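Side-chain contacts in epidermal growth factor receptor pathway substrate 8-like protein 1 (Mus musculus, PDB 2CY5), which probably recognises short, tyrosine-containing peptide motifs of partner proteins through its phosphotyrosine-binding domain, in signalling linked to the epidermal growth factor receptor: residues Cys99-Pro102 and Glu103-Gln106; His28-Glu31 and Asp32-Lys36; Lys68-Leu71 and Glu72-Pro75; Leu62-Pro65 and Val66-Glu69. All blocks are in the same frame, centred on the assembly; numbering follows the deposited sequence.

The four contacts illustrate how turns, a helix cap and a bulge shape one phosphotyrosine-binding domain where strands and a helix begin, end or break their regularity. Contacts 3 and 4 form one unit, the hairpin of strands 59-63 and 70-75: they share Lys68 and Glu69, and Leu62 O probably accepts a hydrogen bond from Leu71 N at 2.6 Å. Contact 1, in the loop before strand 108-114, touches contact 3 where Cys99 SG packs 3.8 Å from Tyr74 CD2. Contact 2, at the start of helix 30-42, stands apart, its centre about 29 Å from that of contact 4, across the chain's centre. The calcium ion, held by Ala6 and Asp125, takes no residue from any of them.

Contact 1 of 4, residues Cys99-Pro102 and Glu103-Gln106; sequences CQEP and ERAQ
Glu101 and Arg104 lie side by side and point the same way, rising from the first and last positions of a tight chain reversal. Similar first torsions help to keep them alongside: each CG is anti to its carbonyl carbon (chi1 -69° and -67°), and each chain then runs on extended. Their ends meet only loosely. Carboxylate and guanidinium planes are inclined by 55°, and the salt bridge from Glu101 OE2 to Arg104 NE is long, at 3.8 Å. The aliphatic part of the arginine shares the contact, since its CD is as close to that oxygen as NE is. The stronger partner of Arg104 is Asp108 of the second subunit, which forms a salt bridge with NH2.

Beneath this pair Arg104 N donates to Glu101 O over 3.1 Å. A water bridges the two arms of the loop: it accepts from Glu101 N at 3.0 Å and donates to Gln106 O at 2.7 Å.

Pro102 and Glu103 occupy the two corners and cross obliquely. Bent at its second torsion, Glu103 folds its carboxylate back beside the proline, with OE1 3.0 Å from Pro102 CB and OE2 3.1 Å from Pro102 CG. Cutting Glu103 back to an alanine removes the carboxylate and would probably leave that part of the proline ring uncovered and the packing on Gln49 of the second subunit lost.

Proline in the second position suits the backbone of a type I beta turn, and here such a turn opens the loop between strands 94-99 and 108-114, antiparallel neighbours in the sheet of the phosphotyrosine-binding fold.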
# COMPACT_ATOMS: atom_id res chain seq x y z
N CYS A 99 -9.70 -0.76 2.52
CA CYS A 99 -9.53 0.43 1.68
C CYS A 99 -9.32 -0.12 0.22
O CYS A 99 -8.87 -1.31 0.03
CB CYS A 99 -8.25 1.12 2.11
SG CYS A 99 -8.58 1.68 3.76
N GLN A 100 -9.61 0.71 -0.76
CA GLN A 100 -9.30 0.31 -2.20
C GLN A 100 -8.52 1.51 -2.62
O GLN A 100 -9.09 2.64 -2.83
CB GLN A 100 -10.61 0.19 -3.04
CG GLN A 100 -10.32 -0.01 -4.64
CD GLN A 100 -9.36 -1.21 -4.81
OE1 GLN A 100 -8.15 -1.06 -5.03
NE2 GLN A 100 -9.88 -2.38 -4.68
N GLU A 101 -7.21 1.41 -2.57
CA GLU A 101 -6.36 2.53 -2.99
C GLU A 101 -6.47 2.57 -4.58
O GLU A 101 -6.55 1.48 -5.30
CB GLU A 101 -4.95 2.29 -2.59
CG GLU A 101 -4.77 2.35 -1.10
CD GLU A 101 -3.32 2.20 -0.72
OE1 GLU A 101 -2.48 2.89 -1.35
OE2 GLU A 101 -3.00 1.40 0.20
N PRO A 102 -6.54 3.79 -5.15
CA PRO A 102 -6.66 3.96 -6.64
C PRO A 102 -5.60 3.23 -7.50
O PRO A 102 -5.91 2.56 -8.50
CB PRO A 102 -6.53 5.50 -6.83
CG PRO A 102 -5.48 5.90 -5.69
CD PRO A 102 -6.12 5.06 -4.49
N GLU A 103 -4.41 3.28 -7.03
CA GLU A 103 -3.33 2.60 -7.71
C GLU A 103 -3.19 1.07 -7.62
O GLU A 103 -2.39 0.38 -8.37
CB GLU A 103 -2.07 3.17 -7.18
CG GLU A 103 -1.76 4.52 -7.77
CD GLU A 103 -2.83 5.55 -7.55
OE1 GLU A 103 -3.88 5.42 -8.21
OE2 GLU A 103 -2.62 6.47 -6.72
N ARG A 104 -3.87 0.50 -6.63
CA ARG A 104 -3.75 -0.94 -6.40
C ARG A 104 -4.77 -1.74 -7.12
O ARG A 104 -5.91 -1.36 -7.20
CB ARG A 104 -3.81 -1.26 -4.83
CG ARG A 104 -2.51 -0.64 -4.19
CD ARG A 104 -2.51 -1.01 -2.67
NE ARG A 104 -1.18 -0.86 -2.29
CZ ARG A 104 -0.31 -1.86 -2.21
NH1 ARG A 104 -0.62 -3.10 -2.45
NH2 ARG A 104 0.86 -1.59 -1.81
N ALA A 105 -4.41 -2.92 -7.53
CA ALA A 105 -5.35 -3.78 -8.28
C ALA A 105 -6.43 -4.41 -7.33
O ALA A 105 -7.53 -4.74 -7.79
CB ALA A 105 -4.60 -4.88 -8.89
N GLN A 106 -6.14 -4.53 -6.02
CA GLN A 106 -7.05 -5.20 -5.10
C GLN A 106 -7.22 -4.35 -3.85
O GLN A 106 -6.33 -3.56 -3.51
CB GLN A 106 -6.45 -6.51 -4.70
CG GLN A 106 -6.54 -7.61 -5.85
CD GLN A 106 -5.80 -8.94 -5.53
OE1 GLN A 106 -4.89 -9.02 -4.61
NE2 GLN A 106 -6.15 -10.00 -6.35
O HOH W 1 -5.90 -1.23 -2.12

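Contact 2 of 4, residues His28-Glu31 and Asp32-Lys36; sequences HTVE and DASRK
Thr29 and Asp32 exchange hydrogen bonds in a capping box, a standard way of beginning a helix, here helix 30-42. At its first turn the backbone N-H groups have no preceding helical carbonyls to reach, and the hydroxyl of Thr29 supplies one of the missing acceptors.

The reciprocal bonds come first. Thr29, the N-cap, has its hydroxyl tucked between its own backbone N and carbonyl carbon (chi1 60°), from where OG1 accepts from Asp32 N over 2.9 Å. In return, Asp32 OD2 takes the N-H of Thr29 at 3.1 Å, met from above the carboxylate plane. The same oxygen also accepts from His28 N at 2.8 Å, this time through its anti lone pair and along a nearly straight path (161° at the hydrogen). Two backbone donors thus grip a single carboxylate oxygen. A leucine in place of Asp32 would probably leave the N-H groups of His28 and Thr29 without this acceptor and set the chain before the helix freer to move.

Charge adds less that is certain. The negative carboxylate of Asp32 at the helix start is likely to be favoured by the helix dipole. Arg35 bends back across Glu31, their flat groups 74° apart, but Glu31 OE1 and Arg35 NH1 remain 4.3 Å from each other, beyond a salt bridge.

Packing fastens the inner side of the turn: Val30 leans on Leu96, and Ala33 touches the same leucine.

Regular helical bonding then takes over with Ser34 N to Val30 O at 2.8 Å, and the serine hydroxyl adds a second bond to the same oxygen, Ser34 OG to Val30 O at 3.2 Å, from the opposite face of the carbonyl plane.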
# COMPACT_ATOMS: atom_id res chain seq x y z
N HIS A 28 -14.64 -13.34 2.50
CA HIS A 28 -15.79 -12.51 2.01
C HIS A 28 -16.43 -11.73 3.06
O HIS A 28 -17.18 -10.78 2.73
CB HIS A 28 -16.83 -13.47 1.35
CG HIS A 28 -16.25 -14.37 0.29
ND1 HIS A 28 -16.60 -15.70 0.17
CD2 HIS A 28 -15.27 -14.15 -0.62
CE1 HIS A 28 -15.84 -16.26 -0.77
NE2 HIS A 28 -15.02 -15.35 -1.26
N THR A 29 -16.29 -12.16 4.31
CA THR A 29 -16.93 -11.48 5.42
C THR A 29 -15.94 -11.05 6.50
O THR A 29 -14.84 -11.50 6.48
CB THR A 29 -17.90 -12.37 6.22
OG1 THR A 29 -17.18 -13.50 6.77
CG2 THR A 29 -18.99 -12.85 5.24
N VAL A 30 -16.37 -10.11 7.38
CA VAL A 30 -15.58 -9.71 8.52
C VAL A 30 -15.13 -10.92 9.31
O VAL A 30 -14.00 -10.97 9.82
CB VAL A 30 -16.40 -8.76 9.44
CG1 VAL A 30 -15.53 -8.43 10.77
CG2 VAL A 30 -16.57 -7.47 8.70
N GLU A 31 -16.03 -11.90 9.50
CA GLU A 31 -15.69 -13.09 10.22
C GLU A 31 -14.53 -13.88 9.51
O GLU A 31 -13.58 -14.36 10.22
CB GLU A 31 -16.89 -14.01 10.33
CG GLU A 31 -17.66 -13.90 11.54
CD GLU A 31 -16.99 -14.75 12.65
OE1 GLU A 31 -15.78 -14.47 12.95
OE2 GLU A 31 -17.66 -15.68 13.24
N ASP A 32 -14.65 -14.04 8.16
CA ASP A 32 -13.57 -14.73 7.41
C ASP A 32 -12.23 -13.96 7.66
O ASP A 32 -11.14 -14.56 7.88
CB ASP A 32 -13.74 -14.72 5.92
CG ASP A 32 -15.00 -15.54 5.41
OD1 ASP A 32 -15.37 -16.59 6.05
OD2 ASP A 32 -15.55 -15.21 4.30
N ALA A 33 -12.32 -12.64 7.66
CA ALA A 33 -11.11 -11.83 7.84
C ALA A 33 -10.54 -12.02 9.20
O ALA A 33 -9.28 -12.08 9.32
CB ALA A 33 -11.43 -10.34 7.60
N SER A 34 -11.41 -12.06 10.25
CA SER A 34 -10.86 -12.28 11.61
C SER A 34 -10.22 -13.68 11.69
O SER A 34 -9.18 -13.86 12.37
CB SER A 34 -11.96 -12.23 12.76
OG SER A 34 -12.66 -11.08 12.70
N ARG A 35 -10.83 -14.64 11.01
CA ARG A 35 -10.25 -16.00 11.04
C ARG A 35 -8.86 -15.98 10.34
O ARG A 35 -7.91 -16.63 10.79
CB ARG A 35 -11.08 -17.09 10.31
CG ARG A 35 -12.39 -17.42 11.04
CD ARG A 35 -13.02 -18.75 10.60
NE ARG A 35 -13.56 -18.66 9.27
CZ ARG A 35 -14.70 -18.02 8.92
NH1 ARG A 35 -15.46 -17.40 9.81
NH2 ARG A 35 -15.08 -18.04 7.65
N LYS A 36 -8.77 -15.27 9.21
CA LYS A 36 -7.45 -15.27 8.53
C LYS A 36 -6.48 -14.51 9.44
O LYS A 36 -5.33 -14.91 9.55
CB LYS A 36 -7.61 -14.60 7.19
CG LYS A 36 -6.27 -14.32 6.48
CD LYS A 36 -6.53 -14.01 4.98
CE LYS A 36 -5.07 -13.67 4.28
NZ LYS A 36 -5.24 -13.86 2.78

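Contact 3 of 4, residues Lys68-Leu71 and Glu72-Pro75; sequences KEEL and ESYP
Ser73 OG donates a hydrogen bond of 3.1 Å to Glu70 OE2, joining two side chains three residues apart on one strand. The serine meets the carboxylate from above its plane, 43° out of it. Glu70 gets there by stretching along the strand: its CG is anti to the backbone N (chi1 -178°), and the chain stays extended beyond. Its OE2 also rests 3.3 Å from Ser73 CB, while CG passes 3.7 Å from Glu72 N, so the acid lies along the intervening backbone. Thr61 and Leu63 of the neighbouring strand touch Glu70 as well.

In a regular strand, residues three apart would point to opposite faces. Here Leu71 and Glu72 both project to the other side, which brings Glu70 and Ser73 onto the same one. The extra residue shows in Leu71, whose psi of -32° breaks the extended conformation. Glu72 then bends at its second torsion, and its carboxylate comes near that of Glu72 of the second subunit, where like charges probably disfavour a closer approach.

With Leu71 and Glu72 together facing Leu62, and both backbone-bonded to it, the irregularity is a classic beta bulge on strand 70-75, an outermost strand of the sheet within this chain.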
# COMPACT_ATOMS: atom_id res chain seq x y z
N LYS A 68 5.50 12.12 15.05
CA LYS A 68 4.32 12.72 14.46
C LYS A 68 4.36 12.75 12.93
O LYS A 68 3.49 13.32 12.30
CB LYS A 68 4.04 14.10 15.05
CG LYS A 68 3.11 14.09 16.30
CD LYS A 68 3.75 13.41 17.48
CE LYS A 68 2.80 13.34 18.68
NZ LYS A 68 3.54 12.82 19.88
N GLU A 69 5.32 12.12 12.31
CA GLU A 69 5.28 12.15 10.85
C GLU A 69 4.29 11.18 10.27
O GLU A 69 4.07 10.14 10.82
CB GLU A 69 6.60 11.83 10.27
CG GLU A 69 7.13 10.54 10.69
CD GLU A 69 8.43 10.27 9.95
OE1 GLU A 69 8.40 10.27 8.67
OE2 GLU A 69 9.48 10.06 10.66
N GLU A 70 3.69 11.55 9.15
CA GLU A 70 2.70 10.73 8.50
C GLU A 70 3.25 9.43 7.95
O GLU A 70 4.20 9.47 7.18
CB GLU A 70 2.04 11.46 7.36
CG GLU A 70 0.97 10.71 6.65
CD GLU A 70 0.24 11.62 5.67
OE1 GLU A 70 -0.05 12.80 6.03
OE2 GLU A 70 -0.04 11.17 4.53
N LEU A 71 2.63 8.30 8.34
CA LEU A 71 3.04 7.01 7.88
C LEU A 71 2.17 6.59 6.75
O LEU A 71 2.63 5.87 5.88
CB LEU A 71 2.92 5.99 8.96
CG LEU A 71 3.76 6.08 10.19
CD1 LEU A 71 3.43 4.88 11.09
CD2 LEU A 71 5.22 6.10 9.72
N GLU A 72 0.89 6.99 6.73
CA GLU A 72 0.04 6.59 5.63
C GLU A 72 -1.23 7.43 5.71
O GLU A 72 -1.57 7.90 6.82
CB GLU A 72 -0.32 5.10 5.79
CG GLU A 72 -0.96 4.57 4.50
CD GLU A 72 0.03 4.55 3.27
OE1 GLU A 72 1.18 4.10 3.47
OE2 GLU A 72 -0.35 4.97 2.11
N SER A 73 -1.95 7.61 4.61
CA SER A 73 -3.19 8.30 4.69
C SER A 73 -4.22 7.72 3.71
O SER A 73 -3.93 7.28 2.62
CB SER A 73 -2.99 9.74 4.41
OG SER A 73 -2.53 9.91 3.12
N TYR A 74 -5.44 7.66 4.11
CA TYR A 74 -6.49 7.18 3.26
C TYR A 74 -7.64 8.17 3.15
O TYR A 74 -8.41 8.36 4.10
CB TYR A 74 -7.03 5.90 3.86
CG TYR A 74 -5.98 4.85 4.24
CD1 TYR A 74 -5.46 4.82 5.54
CD2 TYR A 74 -5.49 3.91 3.29
CE1 TYR A 74 -4.47 3.93 5.93
CE2 TYR A 74 -4.49 2.99 3.65
CZ TYR A 74 -3.97 3.01 4.99
OH TYR A 74 -2.92 2.21 5.43
N PRO A 75 -7.77 8.82 2.02
CA PRO A 75 -8.86 9.77 1.80
C PRO A 75 -10.13 8.98 1.97
O PRO A 75 -10.14 7.76 1.65
CB PRO A 75 -8.68 10.22 0.33
CG PRO A 75 -7.89 9.11 -0.27
CD PRO A 75 -6.91 8.61 0.80

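Contact 4 of 4, residues Leu62-Pro65 and Val66-Glu69; sequences LLDP and VSKE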
# COMPACT_ATOMS: atom_id res chain seq x y z
N LEU A 62 -2.41 7.81 9.51
CA LEU A 62 -1.69 7.05 10.50
C LEU A 62 -0.33 7.75 10.75
O LEU A 62 0.47 7.92 9.76
CB LEU A 62 -1.39 5.62 10.02
CG LEU A 62 -2.71 4.91 9.71
CD1 LEU A 62 -2.42 3.62 9.05
CD2 LEU A 62 -3.32 4.52 11.22
N LEU A 63 0.00 8.08 12.00
CA LEU A 63 1.28 8.73 12.30
C LEU A 63 2.18 8.02 13.30
O LEU A 63 1.70 7.26 14.15
CB LEU A 63 1.03 10.19 12.81
CG LEU A 63 -0.17 10.94 12.14
CD1 LEU A 63 -0.90 11.92 13.12
CD2 LEU A 63 0.37 11.71 11.08
N ASP A 64 3.50 8.31 13.28
CA ASP A 64 4.39 7.74 14.28
C ASP A 64 4.06 8.49 15.58
O ASP A 64 4.03 9.71 15.57
CB ASP A 64 5.80 7.97 13.92
CG ASP A 64 6.74 7.40 14.97
OD1 ASP A 64 6.95 8.05 16.05
OD2 ASP A 64 7.22 6.28 14.71
N PRO A 65 3.72 7.79 16.65
CA PRO A 65 3.34 8.35 17.95
C PRO A 65 4.23 9.38 18.61
O PRO A 65 3.78 10.11 19.50
CB PRO A 65 3.14 7.11 18.82
CG PRO A 65 3.98 6.15 18.23
CD PRO A 65 3.76 6.34 16.75
N VAL A 66 5.49 9.42 18.20
CA VAL A 66 6.45 10.39 18.75
C VAL A 66 6.81 11.43 17.74
O VAL A 66 6.52 12.58 18.00
CB VAL A 66 7.74 9.71 19.23
CG1 VAL A 66 8.72 10.77 19.81
CG2 VAL A 66 7.37 8.69 20.29
N SER A 67 7.40 11.02 16.61
CA SER A 67 7.83 11.93 15.58
C SER A 67 6.68 12.68 14.95
O SER A 67 6.85 13.73 14.38
CB SER A 67 8.57 11.17 14.51
OG SER A 67 7.73 10.28 13.81
N LYS A 68 5.50 12.12 15.05
CA LYS A 68 4.32 12.72 14.46
C LYS A 68 4.36 12.75 12.93
O LYS A 68 3.49 13.32 12.30
CB LYS A 68 4.04 14.10 15.05
CG LYS A 68 3.11 14.09 16.30
CD LYS A 68 3.75 13.41 17.48
CE LYS A 68 2.80 13.34 18.68
NZ LYS A 68 3.54 12.82 19.88
N GLU A 69 5.32 12.12 12.31
CA GLU A 69 5.28 12.15 10.85
C GLU A 69 4.29 11.18 10.27
O GLU A 69 4.07 10.14 10.82
CB GLU A 69 6.60 11.83 10.27
CG GLU A 69 7.13 10.54 10.69
CD GLU A 69 8.43 10.27 9.95
OE1 GLU A 69 8.40 10.27 8.67
OE2 GLU A 69 9.48 10.06 10.66
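Asp64 OD1 is the acceptor round which the turn folds, taking the backbone N-H groups of Val66, at 2.9 Å, and Ser67, at 3.1 Å. Both meet it on the anti side, but from opposite faces of the carboxylate plane. With CG anti to the backbone N (chi1 179°), the acid reaches forward over the turn, and the bond to Val66 N makes this an Asx turn.

Backbone bonds close the loop behind it. Asp64 O accepts from Lys68 N at 2.9 Å, and Asp64 N donates to Glu69 O at 3.1 Å; Lys68 itself has a positive phi (66°), which turns the chain back toward the returning strand.

A charged side chain adds a bond across the turn. The lysine bends at its second torsion and carries NZ to Pro65 O, 2.7 Å away and above the carbonyl plane.

Van der Waals contact against the backbone comes from Leu63, whose CD2 rests 3.7 Å from Lys68 O, and from Val66 CG2, beside the carbonyl carbon of Pro65.

Together these bonds form the tip of the hairpin linking strands 59-63 and 70-75. At its base Leu63 packs on Leu52 and Arg54 of strand 49-55 and on Glu70 of the returning strand, while Leu62 meets Met51, Leu53 and Tyr74.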